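Local atomic coordinates of endoglucanase (Komagataeibacter sucrofermentans, PDB entry 6VC5), a protein that probably hydrolyses internal beta-1,4-glucosidic linkages in cellulose, lichenin and cereal beta-glucans. Residues F219-S231 and Y270-T283. Residues are numbered along the deposited sequence; the frame is centred on the assembly and turned at random.
Sequences FSYDAIRVPLYLS and YNAPPGYLAVASCT
Ser-220 meets Tyr-276 through its backbone: Tyr-276 OH lies 3.1 Å from Ser-220 C. That hydroxyl is hydrogen-bonded elsewhere, to the carbonyl of Gly-258. Tyr-221 follows, and Tyr-276 turns its edge to the Tyr-221 ring in an offset edge-to-face pair, with the planes at 64°. Tyr-276 OH sits over one face, 3.2 Å from Tyr-221 CD1 and displaced toward the rim. Farther out, Tyr-221 OH approaches the edge of the Tyr-270 ring, 3.5 Å from Tyr-270 CE1. A water lies close to Tyr-270 OH and makes a weak bond to Tyr-221 OH. Ile-224 lies over a face of Tyr-276 in a CH-pi contact, its CG1 3.9 Å from the ring centroid. Its CD1 reaches on to Val-279 CG1. A phenylalanine in place of Tyr-276, lacking the oxygen over the Tyr-221 face, would probably leave the Gly-258 carbonyl without its hydroxyl partner. Val-279 CG1 also meets Pro-227 CG at 4.0 Å and Leu-228 CB. Thr-283 OG1 bonds back to Val-279 O, and with that rotation (chi1 57°) CG2 faces Pro-227 and Ser-231. The axes of the helix segments 225-231 and 274-282 approach to 9.2 Å at 40°, consistent with helix packing in the (alpha/alpha)6 barrel of glycosyl hydrolase family 8. No hydrogen bond links 219-231 directly to 270-283. The contact rests on apolar and aromatic packing, with Tyr-276 OH satisfied outside the two segments and Thr-283 OG1 within its own.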
# COMPACT_ATOMS: atom_id res chain seq x y z
N PHE A 219 9.43 0.93 12.76
CA PHE A 219 9.28 1.41 11.39
C PHE A 219 9.97 0.37 10.52
O PHE A 219 11.12 0.22 10.62
CB PHE A 219 10.00 2.76 11.22
CG PHE A 219 10.09 3.26 9.78
CD1 PHE A 219 9.11 4.04 9.25
CD2 PHE A 219 11.19 3.00 9.03
CE1 PHE A 219 9.22 4.52 7.97
CE2 PHE A 219 11.31 3.48 7.74
CZ PHE A 219 10.30 4.23 7.21
N SER A 220 9.22 -0.33 9.68
CA SER A 220 9.77 -1.39 8.87
C SER A 220 9.00 -1.63 7.57
O SER A 220 8.75 -0.72 6.85
CB SER A 220 9.99 -2.68 9.68
OG SER A 220 8.85 -3.42 9.93
N TYR A 221 8.63 -2.87 7.33
CA TYR A 221 8.20 -3.28 6.02
C TYR A 221 6.84 -2.75 5.59
O TYR A 221 6.55 -2.72 4.44
CB TYR A 221 8.26 -4.80 5.93
CG TYR A 221 9.66 -5.30 6.12
CD1 TYR A 221 10.51 -5.36 5.08
CD2 TYR A 221 10.12 -5.66 7.36
CE1 TYR A 221 11.80 -5.79 5.24
CE2 TYR A 221 11.43 -6.08 7.53
CZ TYR A 221 12.25 -6.15 6.46
OH TYR A 221 13.55 -6.58 6.52
N ASP A 222 6.03 -2.32 6.55
CA ASP A 222 4.79 -1.61 6.24
C ASP A 222 5.00 -0.10 6.10
O ASP A 222 4.68 0.50 5.10
CB ASP A 222 3.75 -1.82 7.36
CG ASP A 222 3.23 -3.25 7.48
OD1 ASP A 222 3.92 -4.10 8.06
OD2 ASP A 222 2.09 -3.51 7.06
N ALA A 223 5.62 0.48 7.12
CA ALA A 223 5.73 1.92 7.24
C ALA A 223 6.56 2.56 6.14
O ALA A 223 6.40 3.71 5.87
CB ALA A 223 6.23 2.33 8.62
N ILE A 224 7.39 1.78 5.48
CA ILE A 224 8.27 2.33 4.48
C ILE A 224 7.43 2.71 3.29
O ILE A 224 7.79 3.65 2.61
CB ILE A 224 9.29 1.25 4.01
CG1 ILE A 224 10.29 1.80 2.99
CG2 ILE A 224 8.55 0.09 3.37
CD1 ILE A 224 11.21 2.83 3.58
N ARG A 225 6.20 2.29 3.13
CA ARG A 225 5.35 2.85 2.10
C ARG A 225 4.88 4.28 2.35
O ARG A 225 4.40 4.92 1.46
CB ARG A 225 4.23 1.90 1.73
CG ARG A 225 4.76 0.66 1.01
CD ARG A 225 3.69 -0.19 0.36
NE ARG A 225 4.11 -1.60 0.37
CZ ARG A 225 4.61 -2.28 -0.66
NH1 ARG A 225 4.97 -3.51 -0.50
NH2 ARG A 225 4.73 -1.75 -1.86
N VAL A 226 4.84 4.68 3.61
CA VAL A 226 4.26 5.98 3.95
C VAL A 226 4.92 7.15 3.23
O VAL A 226 4.24 7.90 2.55
CB VAL A 226 4.19 6.21 5.48
CG1 VAL A 226 3.77 7.64 5.79
CG2 VAL A 226 3.21 5.23 6.10
N PRO A 227 6.22 7.32 3.37
CA PRO A 227 6.85 8.42 2.63
C PRO A 227 6.64 8.31 1.13
O PRO A 227 6.48 9.34 0.46
CB PRO A 227 8.33 8.33 3.04
CG PRO A 227 8.50 6.92 3.55
CD PRO A 227 7.20 6.59 4.21
N LEU A 228 6.58 7.09 0.58
CA LEU A 228 6.33 6.94 -0.85
C LEU A 228 4.95 7.43 -1.25
O LEU A 228 4.81 8.21 -2.21
CB LEU A 228 6.53 5.49 -1.27
CG LEU A 228 6.43 5.33 -2.79
CD1 LEU A 228 7.58 6.05 -3.48
CD2 LEU A 228 6.41 3.86 -3.16
N TYR A 229 3.90 7.00 -0.54
CA TYR A 229 2.54 7.42 -0.90
C TYR A 229 2.35 8.92 -0.72
O TYR A 229 1.67 9.56 -1.54
CB TYR A 229 1.49 6.63 -0.12
CG TYR A 229 1.31 5.19 -0.58
CD1 TYR A 229 1.21 4.87 -1.93
CD2 TYR A 229 1.21 4.15 0.35
CE1 TYR A 229 1.04 3.57 -2.35
CE2 TYR A 229 1.03 2.84 -0.07
CZ TYR A 229 0.95 2.56 -1.42
OH TYR A 229 0.78 1.27 -1.85
N LEU A 230 2.93 9.50 0.34
CA LEU A 230 2.82 10.94 0.56
C LEU A 230 3.52 11.71 -0.54
O LEU A 230 2.99 12.71 -1.04
CB LEU A 230 3.41 11.31 1.92
CG LEU A 230 2.64 10.84 3.15
CD1 LEU A 230 3.40 11.24 4.42
CD2 LEU A 230 1.24 11.42 3.15
N SER A 231 4.72 11.27 -0.93
CA SER A 231 5.42 11.94 -2.02
C SER A 231 4.64 11.82 -3.33
O SER A 231 4.45 12.81 -4.05
CB SER A 231 6.82 11.35 -2.18
OG SER A 231 7.53 12.05 -3.18
N TYR A 270 20.88 -6.56 9.82
CA TYR A 270 20.96 -6.62 8.38
C TYR A 270 20.44 -5.32 7.77
O TYR A 270 19.77 -4.52 8.43
CB TYR A 270 20.11 -7.77 7.85
CG TYR A 270 18.72 -7.87 8.44
CD1 TYR A 270 17.65 -7.20 7.87
CD2 TYR A 270 18.48 -8.69 9.54
CE1 TYR A 270 16.37 -7.32 8.40
CE2 TYR A 270 17.21 -8.82 10.08
CZ TYR A 270 16.16 -8.14 9.51
OH TYR A 270 14.90 -8.29 10.06
N ASN A 271 20.74 -5.14 6.49
CA ASN A 271 20.29 -3.97 5.75
C ASN A 271 19.00 -4.29 5.00
O ASN A 271 18.65 -5.45 4.76
CB ASN A 271 21.36 -3.50 4.77
CG ASN A 271 22.68 -3.16 5.44
OD1 ASN A 271 22.74 -2.44 6.44
ND2 ASN A 271 23.77 -3.67 4.86
N ALA A 272 18.31 -3.22 4.61
CA ALA A 272 17.07 -3.31 3.89
C ALA A 272 17.29 -3.82 2.47
O ALA A 272 18.39 -3.74 1.93
CB ALA A 272 16.47 -1.91 3.81
N PRO A 273 16.24 -4.33 1.84
CA PRO A 273 16.33 -4.69 0.42
C PRO A 273 16.34 -3.45 -0.46
O PRO A 273 16.07 -2.33 0.02
CB PRO A 273 15.04 -5.49 0.19
CG PRO A 273 14.07 -4.85 1.14
CD PRO A 273 14.88 -4.56 2.38
N PRO A 274 16.65 -3.61 -1.75
CA PRO A 274 16.72 -2.45 -2.65
C PRO A 274 15.44 -1.65 -2.76
O PRO A 274 15.50 -0.46 -3.10
CB PRO A 274 17.08 -3.07 -4.01
CG PRO A 274 17.76 -4.35 -3.67
CD PRO A 274 17.17 -4.84 -2.38
N GLY A 275 14.27 -2.25 -2.52
CA GLY A 275 13.05 -1.46 -2.55
C GLY A 275 13.06 -0.29 -1.58
O GLY A 275 12.46 0.76 -1.85
N TYR A 276 13.71 -0.45 -0.41
CA TYR A 276 13.79 0.71 0.49
C TYR A 276 14.63 1.82 -0.12
O TYR A 276 14.36 3.00 0.08
CB TYR A 276 14.45 0.35 1.81
CG TYR A 276 13.62 -0.34 2.85
CD1 TYR A 276 12.71 -1.34 2.51
CD2 TYR A 276 13.80 -0.05 4.19
CE1 TYR A 276 11.98 -2.01 3.51
CE2 TYR A 276 13.08 -0.71 5.19
CZ TYR A 276 12.18 -1.69 4.84
OH TYR A 276 11.47 -2.35 5.81
N LEU A 277 15.71 1.44 -0.81
CA LEU A 277 16.53 2.45 -1.47
C LEU A 277 15.73 3.17 -2.54
O LEU A 277 15.90 4.38 -2.72
CB LEU A 277 17.77 1.77 -2.07
CG LEU A 277 18.74 2.62 -2.88
CD1 LEU A 277 19.34 3.70 -2.02
CD2 LEU A 277 19.82 1.73 -3.45
N ALA A 278 14.85 2.45 -3.24
CA ALA A 278 13.97 3.10 -4.20
C ALA A 278 13.10 4.16 -3.52
O ALA A 278 12.98 5.29 -4.01
CB ALA A 278 13.10 2.06 -4.89
N VAL A 279 12.49 3.82 -2.38
CA VAL A 279 11.69 4.80 -1.63
C VAL A 279 12.54 5.98 -1.17
O VAL A 279 12.14 7.14 -1.31
CB VAL A 279 10.99 4.10 -0.45
CG1 VAL A 279 10.27 5.14 0.40
CG2 VAL A 279 10.00 3.05 -0.96
N ALA A 280 13.71 5.70 -0.58
CA ALA A 280 14.57 6.77 -0.07
C ALA A 280 15.02 7.71 -1.18
O ALA A 280 15.08 8.92 -0.97
CB ALA A 280 15.80 6.17 0.61
N SER A 281 15.28 7.18 -2.37
CA SER A 281 15.70 8.00 -3.48
C SER A 281 14.59 8.97 -3.91
O SER A 281 14.88 10.02 -4.49
CB SER A 281 16.12 7.09 -4.64
OG SER A 281 17.21 6.25 -4.26
N CYS A 282 13.32 8.64 -3.62
CA CYS A 282 12.22 9.52 -3.99
C CYS A 282 11.92 10.54 -2.89
O CYS A 282 11.12 11.46 -3.10
CB CYS A 282 10.99 8.67 -4.24
SG CYS A 282 11.07 7.58 -5.71
N THR A 283 12.52 10.39 -1.70
CA THR A 283 12.14 11.15 -0.51
C THR A 283 13.36 11.65 0.26
O THR A 283 13.38 11.63 1.50
CB THR A 283 11.21 10.35 0.39
OG1 THR A 283 11.84 9.12 0.76
CG2 THR A 283 9.88 10.04 -0.31
O HOH W 1 12.88 -8.95 8.67